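Local coordinates for protein multi-copper Oxidase CueO (Ochrobactrum, PDB 6EVG) that probably uses copper to couple the oxidation of phenolic, laccase-type substrates to the reduction of oxygen, and acts on lignin model compounds and lignosulfonate, at residues 328-341 against 421-434. Numbering follows the deposited sequence.
With CU (copper (II) ion), chain B.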
loop_
_atom_site.group_PDB
_atom_site.type_symbol
_atom_site.label_atom_id
_atom_site.label_comp_id
_atom_site.label_asym_id
_atom_site.label_seq_id
_atom_site.Cartn_x
_atom_site.Cartn_y
_atom_site.Cartn_z
ATOM N N LEU A 328 12.808 24.002 6.355
ATOM C CA LEU A 328 11.955 23.750 7.502
ATOM C C LEU A 328 12.539 22.687 8.458
ATOM O O LEU A 328 12.136 22.578 9.593
ATOM C CB LEU A 328 10.586 23.257 7.039
ATOM C CG LEU A 328 9.718 24.306 6.322
ATOM C CD1 LEU A 328 8.488 23.646 5.735
ATOM C CD2 LEU A 328 9.231 25.392 7.226
ATOM N N SER A 329 13.501 21.888 7.962
ATOM C CA SER A 329 14.066 20.787 8.769
ATOM C C SER A 329 14.793 21.240 10.022
ATOM O O SER A 329 15.576 22.193 9.998
ATOM C CB SER A 329 15.002 19.981 7.908
ATOM O OG SER A 329 15.491 18.897 8.679
ATOM N N VAL A 330 14.513 20.547 11.147
ATOM C CA VAL A 330 15.164 20.801 12.391
ATOM C C VAL A 330 16.103 19.704 12.807
ATOM O O VAL A 330 16.785 19.871 13.859
ATOM C CB VAL A 330 14.153 21.076 13.520
ATOM C CG1 VAL A 330 13.209 22.213 13.141
ATOM C CG2 VAL A 330 13.380 19.813 13.895
ATOM N N LYS A 331 16.258 18.643 12.030
ATOM C CA LYS A 331 17.137 17.550 12.338
ATOM C C LYS A 331 17.318 16.732 11.116
ATOM O O LYS A 331 16.346 16.539 10.382
ATOM C CB LYS A 331 16.516 16.690 13.471
ATOM C CG LYS A 331 17.513 15.673 14.051
ATOM C CD LYS A 331 16.969 14.929 15.268
ATOM C CE LYS A 331 17.935 13.882 15.766
ATOM N NZ LYS A 331 19.182 14.418 16.386
ATOM N N ARG A 332 18.507 16.206 10.928
ATOM C CA ARG A 332 18.804 15.260 9.884
ATOM C C ARG A 332 19.064 13.910 10.499
ATOM O O ARG A 332 19.878 13.793 11.447
ATOM C CB ARG A 332 19.976 15.724 9.016
ATOM C CG ARG A 332 20.057 14.982 7.654
ATOM C CD ARG A 332 20.872 15.737 6.645
ATOM N NE ARG A 332 20.815 15.117 5.343
ATOM C CZ ARG A 332 20.433 15.727 4.263
ATOM N NH1 ARG A 332 20.102 17.027 4.293
ATOM N NH2 ARG A 332 20.417 15.057 3.147
ATOM N N ARG A 333 18.436 12.886 9.975
ATOM C CA ARG A 333 18.649 11.512 10.360
ATOM C C ARG A 333 19.102 10.699 9.197
ATOM O O ARG A 333 18.909 11.118 8.036
ATOM C CB ARG A 333 17.392 10.883 11.000
ATOM C CG ARG A 333 16.862 11.622 12.203
ATOM C CD ARG A 333 15.788 10.792 12.917
ATOM N NE ARG A 333 15.053 11.622 13.868
ATOM C CZ ARG A 333 15.180 11.598 15.175
ATOM N NH1 ARG A 333 16.060 10.819 15.777
ATOM N NH2 ARG A 333 14.467 12.462 15.901
ATOM N N SER A 334 19.587 9.501 9.452
ATOM C CA SER A 334 19.972 8.542 8.454
ATOM C C SER A 334 19.579 7.150 8.873
ATOM O O SER A 334 19.728 6.787 10.048
ATOM C CB SER A 334 21.501 8.591 8.279
ATOM O OG SER A 334 21.993 9.872 7.921
ATOM N N PHE A 335 19.083 6.351 7.906
ATOM C CA PHE A 335 18.792 4.965 8.113
ATOM C C PHE A 335 19.285 4.145 6.971
ATOM O O PHE A 335 19.152 4.548 5.794
ATOM C CB PHE A 335 17.287 4.709 8.400
ATOM C CG PHE A 335 16.799 5.426 9.607
ATOM C CD1 PHE A 335 17.037 4.928 10.873
ATOM C CD2 PHE A 335 16.208 6.660 9.525
ATOM C CE1 PHE A 335 16.663 5.663 11.988
ATOM C CE2 PHE A 335 15.843 7.389 10.620
ATOM C CZ PHE A 335 16.086 6.889 11.877
ATOM N N PHE A 336 19.807 2.982 7.260
ATOM C CA PHE A 336 20.330 1.989 6.317
ATOM C C PHE A 336 19.502 0.705 6.447
ATOM O O PHE A 336 19.321 0.170 7.562
ATOM C CB PHE A 336 21.819 1.732 6.609
ATOM C CG PHE A 336 22.424 0.640 5.806
ATOM C CD1 PHE A 336 22.339 0.634 4.421
ATOM C CD2 PHE A 336 23.064 -0.424 6.424
ATOM C CE1 PHE A 336 22.939 -0.378 3.684
ATOM C CE2 PHE A 336 23.633 -1.459 5.681
ATOM C CZ PHE A 336 23.591 -1.384 4.322
ATOM N N PHE A 337 18.972 0.228 5.315
ATOM C CA PHE A 337 18.275 -1.041 5.258
ATOM C C PHE A 337 19.306 -2.171 5.281
ATOM O O PHE A 337 19.872 -2.562 4.249
ATOM C CB PHE A 337 17.406 -1.117 3.979
ATOM C CG PHE A 337 16.249 -0.158 3.955
ATOM C CD1 PHE A 337 16.375 1.153 3.585
ATOM C CD2 PHE A 337 14.995 -0.565 4.351
ATOM C CE1 PHE A 337 15.254 1.976 3.524
ATOM C CE2 PHE A 337 13.911 0.271 4.317
ATOM C CZ PHE A 337 14.046 1.550 3.927
ATOM N N ASP A 338 19.556 -2.665 6.492
ATOM C CA ASP A 338 20.626 -3.600 6.716
ATOM C C ASP A 338 20.089 -5.023 6.645
ATOM O O ASP A 338 19.455 -5.528 7.595
ATOM C CB ASP A 338 21.272 -3.307 8.077
ATOM C CG ASP A 338 22.583 -4.035 8.258
ATOM O OD1 ASP A 338 22.935 -4.944 7.493
ATOM O OD2 ASP A 338 23.311 -3.632 9.216
ATOM N N GLU A 339 20.390 -5.699 5.535
ATOM C CA GLU A 339 19.965 -7.059 5.295
ATOM C C GLU A 339 20.822 -8.070 6.080
ATOM O O GLU A 339 20.464 -9.233 6.120
ATOM C CB GLU A 339 20.055 -7.398 3.813
ATOM C CG GLU A 339 19.130 -6.541 2.971
ATOM C CD GLU A 339 19.364 -6.630 1.437
ATOM O OE1 GLU A 339 19.545 -7.766 0.947
ATOM O OE2 GLU A 339 19.332 -5.522 0.730
ATOM N N ARG A 340 21.938 -7.648 6.681
ATOM C CA ARG A 340 22.828 -8.515 7.453
ATOM C C ARG A 340 23.151 -9.790 6.690
ATOM O O ARG A 340 23.090 -10.891 7.202
ATOM C CB ARG A 340 22.246 -8.827 8.850
ATOM C CG ARG A 340 22.055 -7.550 9.680
ATOM C CD ARG A 340 21.530 -7.834 11.088
ATOM N NE ARG A 340 22.451 -8.580 11.924
ATOM C CZ ARG A 340 22.481 -9.916 12.097
ATOM N NH1 ARG A 340 21.641 -10.769 11.468
ATOM N NH2 ARG A 340 23.388 -10.413 12.937
ATOM N N MET A 341 23.494 -9.626 5.405
ATOM C CA MET A 341 23.641 -10.771 4.557
ATOM C C MET A 341 24.740 -11.690 5.001
ATOM O O MET A 341 24.554 -12.879 4.933
ATOM C CB MET A 341 23.852 -10.357 3.102
ATOM C CG MET A 341 23.744 -11.539 2.147
ATOM S SD MET A 341 23.623 -11.063 0.414
ATOM C CE MET A 341 22.029 -10.254 0.384
ATOM N N SER A 421 7.035 18.791 13.950
ATOM C CA SER A 421 8.278 19.191 13.375
ATOM C C SER A 421 8.564 18.558 12.038
ATOM O O SER A 421 7.831 17.643 11.593
ATOM C CB SER A 421 9.424 18.923 14.338
ATOM O OG SER A 421 9.735 17.546 14.415
ATOM N N TRP A 422 9.567 19.077 11.343
ATOM C CA TRP A 422 10.051 18.569 10.071
ATOM C C TRP A 422 11.467 18.044 10.272
ATOM O O TRP A 422 12.289 18.711 10.934
ATOM C CB TRP A 422 10.111 19.737 9.070
ATOM C CG TRP A 422 8.799 20.352 8.763
ATOM C CD1 TRP A 422 8.210 21.360 9.426
ATOM C CD2 TRP A 422 7.944 20.032 7.624
ATOM N NE1 TRP A 422 7.033 21.728 8.810
ATOM C CE2 TRP A 422 6.851 20.927 7.707
ATOM C CE3 TRP A 422 8.016 19.141 6.585
ATOM C CZ2 TRP A 422 5.807 20.935 6.770
ATOM C CZ3 TRP A 422 7.017 19.196 5.618
ATOM C CH2 TRP A 422 5.923 20.069 5.731
ATOM N N GLU A 423 11.806 16.944 9.616
ATOM C CA GLU A 423 13.147 16.380 9.615
ATOM C C GLU A 423 13.496 15.912 8.199
ATOM O O GLU A 423 12.583 15.562 7.438
ATOM C CB GLU A 423 13.260 15.195 10.572
ATOM C CG GLU A 423 12.910 15.494 12.013
ATOM C CD GLU A 423 13.159 14.313 12.965
ATOM O OE1 GLU A 423 13.420 13.189 12.455
ATOM O OE2 GLU A 423 13.144 14.513 14.196
ATOM N N ILE A 424 14.767 15.879 7.871
ATOM C CA ILE A 424 15.245 15.238 6.631
ATOM C C ILE A 424 15.861 13.928 6.984
ATOM O O ILE A 424 16.731 13.880 7.867
ATOM C CB ILE A 424 16.235 16.156 5.863
ATOM C CG1 ILE A 424 15.477 17.415 5.446
ATOM C CG2 ILE A 424 16.854 15.403 4.736
ATOM C CD1 ILE A 424 16.301 18.548 4.912
ATOM N N TRP A 425 15.424 12.866 6.323
ATOM C CA TRP A 425 15.975 11.535 6.521
ATOM C C TRP A 425 16.708 11.086 5.251
ATOM O O TRP A 425 16.112 11.082 4.150
ATOM C CB TRP A 425 14.889 10.544 6.846
ATOM C CG TRP A 425 14.244 10.710 8.195
ATOM C CD1 TRP A 425 14.234 11.806 9.018
ATOM C CD2 TRP A 425 13.501 9.701 8.905
ATOM N NE1 TRP A 425 13.608 11.534 10.204
ATOM C CE2 TRP A 425 13.123 10.263 10.141
ATOM C CE3 TRP A 425 13.117 8.402 8.591
ATOM C CZ2 TRP A 425 12.425 9.533 11.110
ATOM C CZ3 TRP A 425 12.421 7.672 9.550
ATOM C CH2 TRP A 425 12.102 8.221 10.776
ATOM N N ASP A 426 17.956 10.687 5.405
ATOM C CA ASP A 426 18.774 9.970 4.422
ATOM C C ASP A 426 18.433 8.502 4.527
ATOM O O ASP A 426 18.515 7.936 5.628
ATOM C CB ASP A 426 20.325 10.222 4.720
ATOM C CG ASP A 426 20.798 11.607 4.355
ATOM O OD1 ASP A 426 20.583 12.089 3.233
ATOM O OD2 ASP A 426 21.446 12.292 5.184
ATOM N N LEU A 427 18.086 7.858 3.433
ATOM C CA LEU A 427 17.792 6.429 3.375
ATOM C C LEU A 427 18.686 5.740 2.382
ATOM O O LEU A 427 18.820 6.236 1.253
ATOM C CB LEU A 427 16.308 6.240 2.962
ATOM C CG LEU A 427 15.286 6.857 3.895
ATOM C CD1 LEU A 427 13.871 6.682 3.347
ATOM C CD2 LEU A 427 15.356 6.315 5.324
ATOM N N THR A 428 19.314 4.631 2.773
ATOM C CA THR A 428 20.273 3.941 1.911
ATOM C C THR A 428 19.984 2.461 1.848
ATOM O O THR A 428 19.619 1.837 2.867
ATOM C CB THR A 428 21.710 4.182 2.438
ATOM O OG1 THR A 428 21.819 3.910 3.782
ATOM C CG2 THR A 428 22.068 5.526 2.419
ATOM N N THR A 429 20.185 1.904 0.650
ATOM C CA THR A 429 20.136 0.450 0.459
ATOM C C THR A 429 21.468 -0.023 -0.147
ATOM O O THR A 429 22.242 0.754 -0.675
ATOM C CB THR A 429 18.969 0.024 -0.446
ATOM O OG1 THR A 429 19.186 0.535 -1.772
ATOM C CG2 THR A 429 17.657 0.571 0.050
ATOM N N LYS A 430 21.654 -1.326 -0.149
ATOM C CA LYS A 430 22.851 -1.963 -0.706
ATOM C C LYS A 430 22.491 -3.080 -1.694
ATOM O O LYS A 430 22.495 -2.894 -2.894
ATOM C CB LYS A 430 23.711 -2.536 0.449
ATOM C CG LYS A 430 24.979 -3.265 0.070
ATOM C CD LYS A 430 25.708 -3.848 1.279
ATOM C CE LYS A 430 26.982 -4.576 0.833
ATOM N NZ LYS A 430 27.451 -5.522 1.871
ATOM N N GLU A 431 22.097 -4.245 -1.214
ATOM C CA GLU A 431 21.960 -5.416 -2.113
ATOM C C GLU A 431 20.741 -5.390 -2.995
ATOM O O GLU A 431 20.800 -5.882 -4.128
ATOM C CB GLU A 431 21.988 -6.735 -1.370
ATOM C CG GLU A 431 23.306 -7.053 -0.658
ATOM C CD GLU A 431 23.300 -6.624 0.809
ATOM O OE1 GLU A 431 22.479 -5.747 1.209
ATOM O OE2 GLU A 431 24.159 -7.143 1.551
ATOM N N MET A 432 19.645 -4.834 -2.515
ATOM C CA MET A 432 18.356 -4.783 -3.260
ATOM C C MET A 432 17.613 -3.523 -2.868
ATOM O O MET A 432 17.936 -2.919 -1.837
ATOM C CB MET A 432 17.507 -6.021 -3.022
ATOM C CG MET A 432 16.981 -6.168 -1.582
ATOM S SD MET A 432 15.945 -7.624 -1.327
ATOM C CE MET A 432 14.362 -7.149 -1.975
ATOM N N PRO A 433 16.603 -3.123 -3.647
ATOM C CA PRO A 433 15.767 -1.994 -3.254
ATOM C C PRO A 433 14.812 -2.381 -2.108
ATOM O O PRO A 433 14.501 -3.569 -1.968
ATOM C CB PRO A 433 14.966 -1.703 -4.510
ATOM C CG PRO A 433 15.319 -2.681 -5.533
ATOM C CD PRO A 433 16.217 -3.674 -4.953
ATOM N N HIS A 434 14.399 -1.375 -1.347
ATOM C CA HIS A 434 13.455 -1.618 -0.228
ATOM C C HIS A 434 12.404 -0.553 -0.211
ATOM O O HIS A 434 12.718 0.635 -0.286
ATOM C CB HIS A 434 14.177 -1.606 1.138
ATOM C CG HIS A 434 15.216 -2.675 1.294
ATOM N ND1 HIS A 434 14.989 -3.879 1.943
ATOM C CD2 HIS A 434 16.512 -2.718 0.857
ATOM C CE1 HIS A 434 16.083 -4.601 1.881
ATOM N NE2 HIS A 434 17.012 -3.940 1.219
HETATM CU CU CU B . 13.392 -4.730 2.774
HETATM O O HOH W 1 23.010 12.607 7.395
HETATM O O HOH W 2 20.085 -2.949 1.529
HETATM O O HOH W 3 22.169 -4.412 3.529
HETATM O O HOH W 4 24.375 -7.154 4.101
#
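Glu423 OE1 is gripped twice: by Arg333 NE at 2.7 Å, on the syn side but 26° out of the carboxylate plane, and by Trp425 NE1 at 2.8 Å, through the anti lone pair. Arg333 NH2 also donates to the syn lone pair of Glu423 OE2, so NE and NH2 take one oxygen each, side-on; with the Trp425 bond this probably fixes the carboxylate's rotation. CB of Arg333 sits over the five-membered ring of Trp425; with CG anti to the carbonyl carbon (chi1 -57°) the extended chain continues alongside the indole to Glu423. Phe335 turns an edge to the same indole, CE2 lying 3.5 Å from Trp425 CE3 with the planes at 50°. A leucine in place of Trp425 would probably leave Glu423 OE1 with one donor fewer and Phe335 without the face it packs on. The other sheet face carries a second side-on pair, Arg332 NE to Asp426 OD2 (2.9 Å) and NH2 to OD1, while Ile424 CG2 lies over one face of the Arg332 guanidinium, 3.6 Å above its centre.

Beyond this pair of strands, His434, at the start of strand 434-438, binds copper through ND1 at 2.0 Å, and its NE2 donates to Glu339 OE2 at 2.9 Å; OE2 lies close to the imidazole plane, whereas NE2 approaches from well above the carboxylate plane. This second-shell bond, with Phe337 CB over the imidazole face, probably holds the ligand's orientation; Cys490 and His495 also bind the metal. Backbone bonds such as Asp426 N to Arg333 O (2.8 Å) join the strands in parallel register. Strand 332-336 is an edge strand of a four-strand mixed sheet, 422-428 lying between it and antiparallel 469-475, with Phe488 of strand 486-490 meeting both Phe335 and Trp425 edge-to-face in this cupredoxin-type domain.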